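Local atomic coordinates of putative acetyltransferase Ta0821 (Thermoplasma acidophilum DSM 1728, PDB entry 3C26), a protein that probably transfers an acyl group to an acceptor molecule, as a member of the GNAT family of acetyltransferases. Residues Lys51-Glu54 with Arg55-Asn58; Thr42-Met45 with Asp46-Val49. All coordinates share one frame; numbering follows the deposited sequence.

Contact 1 of 2, residues Lys51-Glu54 with Arg55-Asn58; sequences KVIE and RWVN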
ATOM      1  N   LYS A  51      10.713  19.746  -1.421  1.00 22.70           N
ATOM      2  CA  LYS A  51      12.061  20.231  -1.691  1.00 23.91           C
ATOM      3  C   LYS A  51      12.090  21.382  -2.683  1.00 23.39           C
ATOM      4  O   LYS A  51      12.895  22.282  -2.565  1.00 24.62           O
ATOM      5  CB  LYS A  51      12.931  19.054  -2.177  1.00 24.37           C
ATOM      6  CG  LYS A  51      14.304  19.420  -2.726  1.00 27.43           C
ATOM      7  CD  LYS A  51      15.058  18.149  -3.249  1.00 28.94           C
ATOM      8  CE  LYS A  51      14.552  17.647  -4.606  1.00 30.00           C
ATOM      9  NZ  LYS A  51      15.246  16.380  -5.000  1.00 28.79           N
ATOM     10  N   VAL A  52      11.187  21.368  -3.657  1.00 22.79           N
ATOM     11  CA  VAL A  52      11.249  22.341  -4.785  1.00 22.22           C
ATOM     12  C   VAL A  52      10.149  23.432  -4.820  1.00 22.89           C
ATOM     13  O   VAL A  52      10.206  24.374  -5.586  1.00 22.49           O
ATOM     14  CB  VAL A  52      11.214  21.591  -6.136  1.00 22.17           C
ATOM     15  CG1 VAL A  52      12.445  20.766  -6.329  1.00 23.34           C
ATOM     16  CG2 VAL A  52       9.989  20.732  -6.253  1.00 20.71           C
ATOM     17  N   ILE A  53       9.156  23.302  -3.957  1.00 23.13           N
ATOM     18  CA  ILE A  53       7.973  24.179  -4.026  1.00 23.68           C
ATOM     19  C   ILE A  53       8.323  25.653  -3.829  1.00 23.13           C
ATOM     20  O   ILE A  53       7.683  26.506  -4.420  1.00 23.23           O
ATOM     21  CB  ILE A  53       6.831  23.733  -3.045  1.00 23.57           C
ATOM     22  CG1 ILE A  53       5.515  24.493  -3.383  1.00 26.44           C
ATOM     23  CG2 ILE A  53       7.286  23.904  -1.600  1.00 26.37           C
ATOM     24  CD1 ILE A  53       4.189  23.866  -2.823  1.00 25.08           C
ATOM     25  N   GLU A  54       9.301  25.941  -2.969  1.00 22.50           N
ATOM     26  CA  GLU A  54       9.721  27.335  -2.719  1.00 22.32           C
ATOM     27  C   GLU A  54      10.315  27.933  -3.989  1.00 22.38           C
ATOM     28  O   GLU A  54       9.961  29.079  -4.388  1.00 21.61           O
ATOM     29  CB  GLU A  54      10.675  27.463  -1.522  1.00 23.02           C
ATOM     30  CG  GLU A  54      10.975  28.932  -1.248  1.00 25.40           C
ATOM     31  CD  GLU A  54      11.766  29.163   0.018  1.00 29.22           C
ATOM     32  OE1 GLU A  54      12.200  28.191   0.653  1.00 32.20           O
ATOM     33  OE2 GLU A  54      11.937  30.339   0.385  1.00 32.86           O
ATOM     34  N   ARG A  55      11.131  27.114  -4.667  1.00 22.09           N
ATOM     35  CA  ARG A  55      11.762  27.483  -5.955  1.00 23.70           C
ATOM     36  C   ARG A  55      10.708  27.790  -7.009  1.00 23.46           C
ATOM     37  O   ARG A  55      10.752  28.800  -7.717  1.00 23.05           O
ATOM     38  CB  ARG A  55      12.735  26.402  -6.462  1.00 25.07           C
ATOM     39  CG  ARG A  55      14.142  26.565  -5.891  1.00 32.56           C
ATOM     40  CD  ARG A  55      15.128  25.443  -6.219  1.00 37.89           C
ATOM     41  NE  ARG A  55      14.975  24.238  -5.381  1.00 40.34           N
ATOM     42  CZ  ARG A  55      15.622  23.101  -5.613  1.00 44.22           C
ATOM     43  NH1 ARG A  55      16.438  23.006  -6.659  1.00 46.50           N
ATOM     44  NH2 ARG A  55      15.441  22.045  -4.831  1.00 46.47           N
ATOM     45  N   TRP A  56       9.724  26.912  -7.073  1.00 23.04           N
ATOM     46  CA  TRP A  56       8.625  27.078  -8.002  1.00 23.24           C
ATOM     47  C   TRP A  56       7.894  28.372  -7.808  1.00 23.94           C
ATOM     48  O   TRP A  56       7.581  29.033  -8.769  1.00 23.72           O
ATOM     49  CB  TRP A  56       7.590  25.951  -7.842  1.00 23.45           C
ATOM     50  CG  TRP A  56       8.036  24.599  -8.393  1.00 21.69           C
ATOM     51  CD1 TRP A  56       9.047  24.373  -9.280  1.00 23.52           C
ATOM     52  CD2 TRP A  56       7.402  23.338  -8.187  1.00 21.67           C
ATOM     53  NE1 TRP A  56       9.096  23.053  -9.616  1.00 23.01           N
ATOM     54  CE2 TRP A  56       8.102  22.389  -8.946  1.00 20.43           C
ATOM     55  CE3 TRP A  56       6.304  22.914  -7.425  1.00 24.54           C
ATOM     56  CZ2 TRP A  56       7.740  21.040  -8.974  1.00 21.21           C
ATOM     57  CZ3 TRP A  56       5.963  21.560  -7.452  1.00 19.72           C
ATOM     58  CH2 TRP A  56       6.654  20.660  -8.229  1.00 18.85           C
ATOM     59  N   VAL A  57       7.547  28.651  -6.547  1.00 24.33           N
ATOM     60  CA  VAL A  57       6.814  29.879  -6.170  1.00 24.99           C
ATOM     61  C   VAL A  57       7.599  31.091  -6.622  1.00 25.56           C
ATOM     62  O   VAL A  57       7.066  32.032  -7.197  1.00 24.26           O
ATOM     63  CB  VAL A  57       6.491  29.983  -4.622  1.00 25.42           C
ATOM     64  CG1 VAL A  57       5.852  31.327  -4.299  1.00 23.76           C
ATOM     65  CG2 VAL A  57       5.593  28.806  -4.168  1.00 23.83           C
ATOM     66  N   ASN A  58       8.896  31.032  -6.380  1.00 27.06           N
ATOM     67  CA  ASN A  58       9.808  32.125  -6.754  1.00 26.92           C
ATOM     68  C   ASN A  58       9.975  32.288  -8.265  1.00 27.91           C
ATOM     69  O   ASN A  58      10.253  33.378  -8.744  1.00 26.59           O
ATOM     70  CB  ASN A  58      11.168  31.945  -6.080  1.00 27.13           C
ATOM     71  CG  ASN A  58      11.152  32.386  -4.627  1.00 27.40           C
ATOM     72  OD1 ASN A  58      10.533  33.382  -4.302  1.00 30.08           O
ATOM     73  ND2 ASN A  58      11.900  31.702  -3.774  1.00 30.19           N
TER
HETATM   74  O   HOH W   1      12.844  25.053  -3.339  1.00 32.99           O

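Contact 2 of 2, residues Thr42-Met45 with Asp46-Val49; sequences TGTM and DDYV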
ATOM      1  N   THR A  42       4.750   5.761   1.582  1.00 24.68           N
ATOM      2  CA  THR A  42       5.154   4.620   0.744  1.00 23.45           C
ATOM      3  C   THR A  42       5.694   5.074  -0.636  1.00 24.30           C
ATOM      4  O   THR A  42       6.024   4.251  -1.497  1.00 25.44           O
ATOM      5  CB  THR A  42       4.034   3.550   0.588  1.00 23.17           C
ATOM      6  OG1 THR A  42       2.976   4.051  -0.210  1.00 24.44           O
ATOM      7  CG2 THR A  42       3.511   3.075   1.941  1.00 21.06           C
ATOM      8  N   GLY A  43       5.749   6.397  -0.809  1.00 22.45           N
ATOM      9  CA  GLY A  43       6.271   7.056  -1.988  1.00 21.91           C
ATOM     10  C   GLY A  43       7.051   8.287  -1.645  1.00 21.72           C
ATOM     11  O   GLY A  43       7.155   8.662  -0.462  1.00 21.94           O
ATOM     12  N   THR A  44       7.574   8.969  -2.668  1.00 22.02           N
ATOM     13  CA  THR A  44       8.482  10.084  -2.423  1.00 21.22           C
ATOM     14  C   THR A  44       8.120  11.364  -3.130  1.00 21.13           C
ATOM     15  O   THR A  44       8.852  12.345  -3.090  1.00 22.24           O
ATOM     16  CB  THR A  44       9.933   9.691  -2.762  1.00 21.14           C
ATOM     17  OG1 THR A  44      10.060   9.482  -4.165  1.00 23.72           O
ATOM     18  CG2 THR A  44      10.360   8.442  -2.009  1.00 21.05           C
HETATM   19  N   MSE A  45       6.944  11.379  -3.738  1.00 21.33           N
HETATM   20  CA  MSE A  45       6.490  12.581  -4.407  1.00 21.64           C
HETATM   21  C   MSE A  45       6.344  13.761  -3.442  1.00 22.48           C
HETATM   22  O   MSE A  45       6.627  14.893  -3.788  1.00 22.52           O
HETATM   23  CB  MSE A  45       5.160  12.364  -5.110  1.00 21.38           C
HETATM   24  CG  MSE A  45       4.827  13.470  -6.056  1.00 21.17           C
HETATM   25 SE   MSE A  45       3.480  13.016  -7.414  0.75 23.45          SE
HETATM   26  CE  MSE A  45       1.938  12.681  -6.278  1.00 24.71           C
ATOM     27  N   ASP A  46       5.916  13.476  -2.227  1.00 23.04           N
ATOM     28  CA  ASP A  46       5.698  14.533  -1.222  1.00 23.47           C
ATOM     29  C   ASP A  46       6.994  15.175  -0.816  1.00 22.01           C
ATOM     30  O   ASP A  46       7.055  16.386  -0.617  1.00 20.52           O
ATOM     31  CB  ASP A  46       4.945  14.037   0.045  1.00 23.73           C
ATOM     32  CG  ASP A  46       3.421  14.010  -0.140  1.00 25.93           C
ATOM     33  OD1 ASP A  46       2.774  15.040   0.120  1.00 27.13           O
ATOM     34  OD2 ASP A  46       2.863  12.994  -0.610  1.00 28.63           O
ATOM     35  N   ASP A  47       8.029  14.360  -0.707  1.00 20.92           N
ATOM     36  CA  ASP A  47       9.334  14.838  -0.300  1.00 21.84           C
ATOM     37  C   ASP A  47       9.955  15.651  -1.422  1.00 21.35           C
ATOM     38  O   ASP A  47      10.735  16.574  -1.178  1.00 20.85           O
ATOM     39  CB  ASP A  47      10.291  13.680   0.011  1.00 23.55           C
ATOM     40  CG  ASP A  47       9.807  12.797   1.168  1.00 27.25           C
ATOM     41  OD1 ASP A  47       9.584  13.281   2.288  1.00 30.08           O
ATOM     42  OD2 ASP A  47       9.627  11.618   0.919  1.00 33.69           O
ATOM     43  N   TYR A  48       9.673  15.235  -2.653  1.00 20.00           N
ATOM     44  CA  TYR A  48      10.136  15.956  -3.839  1.00 20.41           C
ATOM     45  C   TYR A  48       9.533  17.352  -3.812  1.00 20.25           C
ATOM     46  O   TYR A  48      10.218  18.345  -3.862  1.00 21.63           O
ATOM     47  CB  TYR A  48       9.719  15.278  -5.167  1.00 20.19           C
ATOM     48  CG  TYR A  48      10.037  16.177  -6.379  1.00 20.13           C
ATOM     49  CD1 TYR A  48      11.349  16.421  -6.776  1.00 22.53           C
ATOM     50  CD2 TYR A  48       9.030  16.791  -7.106  1.00 20.30           C
ATOM     51  CE1 TYR A  48      11.646  17.240  -7.860  1.00 19.63           C
ATOM     52  CE2 TYR A  48       9.310  17.594  -8.191  1.00 18.53           C
ATOM     53  CZ  TYR A  48      10.610  17.832  -8.558  1.00 20.90           C
ATOM     54  OH  TYR A  48      10.870  18.633  -9.649  1.00 23.96           O
ATOM     55  N   VAL A  49       8.218  17.413  -3.811  1.00 21.97           N
ATOM     56  CA  VAL A  49       7.524  18.706  -3.858  1.00 20.74           C
ATOM     57  C   VAL A  49       7.954  19.583  -2.646  1.00 21.72           C
ATOM     58  O   VAL A  49       8.104  20.807  -2.746  1.00 21.95           O
ATOM     59  CB  VAL A  49       5.972  18.510  -3.929  1.00 21.81           C
ATOM     60  CG1 VAL A  49       5.247  19.906  -3.849  1.00 21.16           C
ATOM     61  CG2 VAL A  49       5.505  17.724  -5.223  1.00 17.73           C
TER
HETATM   62  O   HOH W   2       7.656  10.083   1.838  1.00 36.92           O

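Contact 1 of 2, residues Lys51-Glu54 with Arg55-Asn58
Trp56, Val57 and Asn58 each turn their backbone N back to the carbonyl oxygen four residues earlier, on Val52, Ile53 and Glu54, closing the last two turns of helix 45-58. One residue earlier the helix is opened: a water donates to Lys51 O and accepts from Arg55 N at 3.0 Å, standing where the direct backbone bond would lie. The same water accepts from Arg55 NE. Bent at chi3 (-80°), the arginine chain comes back along the helix and brings the edge of its guanidinium to Lys51 O, to which NH2 gives a weak, long bond of 3.4 Å. Lys51 itself sends NZ to a salt bridge with Asp209. Val52 serves two flat groups at once. Its CG1 lies over one face of the guanidinium, 3.6 Å from Arg55 NH2, while CG2 sits over the Trp56 indole, 3.8 Å from the centroid of the six-membered ring, in a CH-pi contact displaced toward the rim. The indole reaches this methyl because its CG stands anti to the carbonyl carbon (chi1 -74°), beside the backbone N. Farther out, Trp56 stacks on His76. With an alanine here, Val52 CG2 would probably lose its aromatic cover and a gap would be likely to open beside His76. Trp56 also rests with Val57 on Val62 of strand 62-67, while Ile53 and Val57 pack against Ile19 of helix 16-19.

Contact 2 of 2, residues Thr42-Met45 with Asp46-Val49
Asp47 folds its carboxylate back over the start of the helix, OD2 coming 3.9 Å from CA of Thr44 and 4.2 Å from Thr44 CB. With CG anti to its own carbonyl carbon (chi1 -62°), the acid faces the incoming loop, and a water bridges it to the backbone, 2.7 Å from both Asp47 OD2 and Gly43 O. Thr44 holds the N-cap position of helix 45-58, yet its hydroxyl does no capping: OG1 is hydrogen-bonded to Tyr242 and Asp216 instead. Its carbonyl does start the helix, taking the N-H of Tyr48 at 3.0 Å and, weakly and at a poor angle, that of Asp47. The GNAT fold typically places helices between its first two strands; here helices 16-19, 31-40 and 45-58 do so, and residues 42-44 lie in the short loop joining the last two. The N-H of Met45, which would otherwise point out of the helix end, is hydrogen-bonded to the hydroxyl of Tyr125. In the next turn Val49 N meets Met45 O at 3.0 Å, almost straight at 178°. The selenomethionine side chain runs outward with CG anti to its backbone N, brushing Val49 CG2 only loosely, at 4.4 Å from Met45 CG, and packs on Trp179. Two acids in this first turn, Asp46 and Asp47, probably interact favourably with the helix dipole; Asp46 OD1 is hydrogen-bonded to Ser24.

Overall arrangement
Both contacts use helix 45-58, contact 2 where the loop runs into its first turn and contact 1 in its last two turns, with centres about 15 Å apart. They meet where Trp56 CZ2 packs 3.9 Å from Tyr48 CE2, with Val49 alongside. Contact 2 is the more central, about 8 Å from the centre of the chain against about 14 Å for contact 1, measured from the centre of each contact, and mixes buried residues with an exposed Asp47. Its polar bonds reach Tyr125, Asp216 and Tyr242, so the helix start is tied to strands 119-125, 214-221 and 237-243. Contact 1 combines an exposed, water-linked arginine side with an apolar side set against helix 16-19 and strand 62-67.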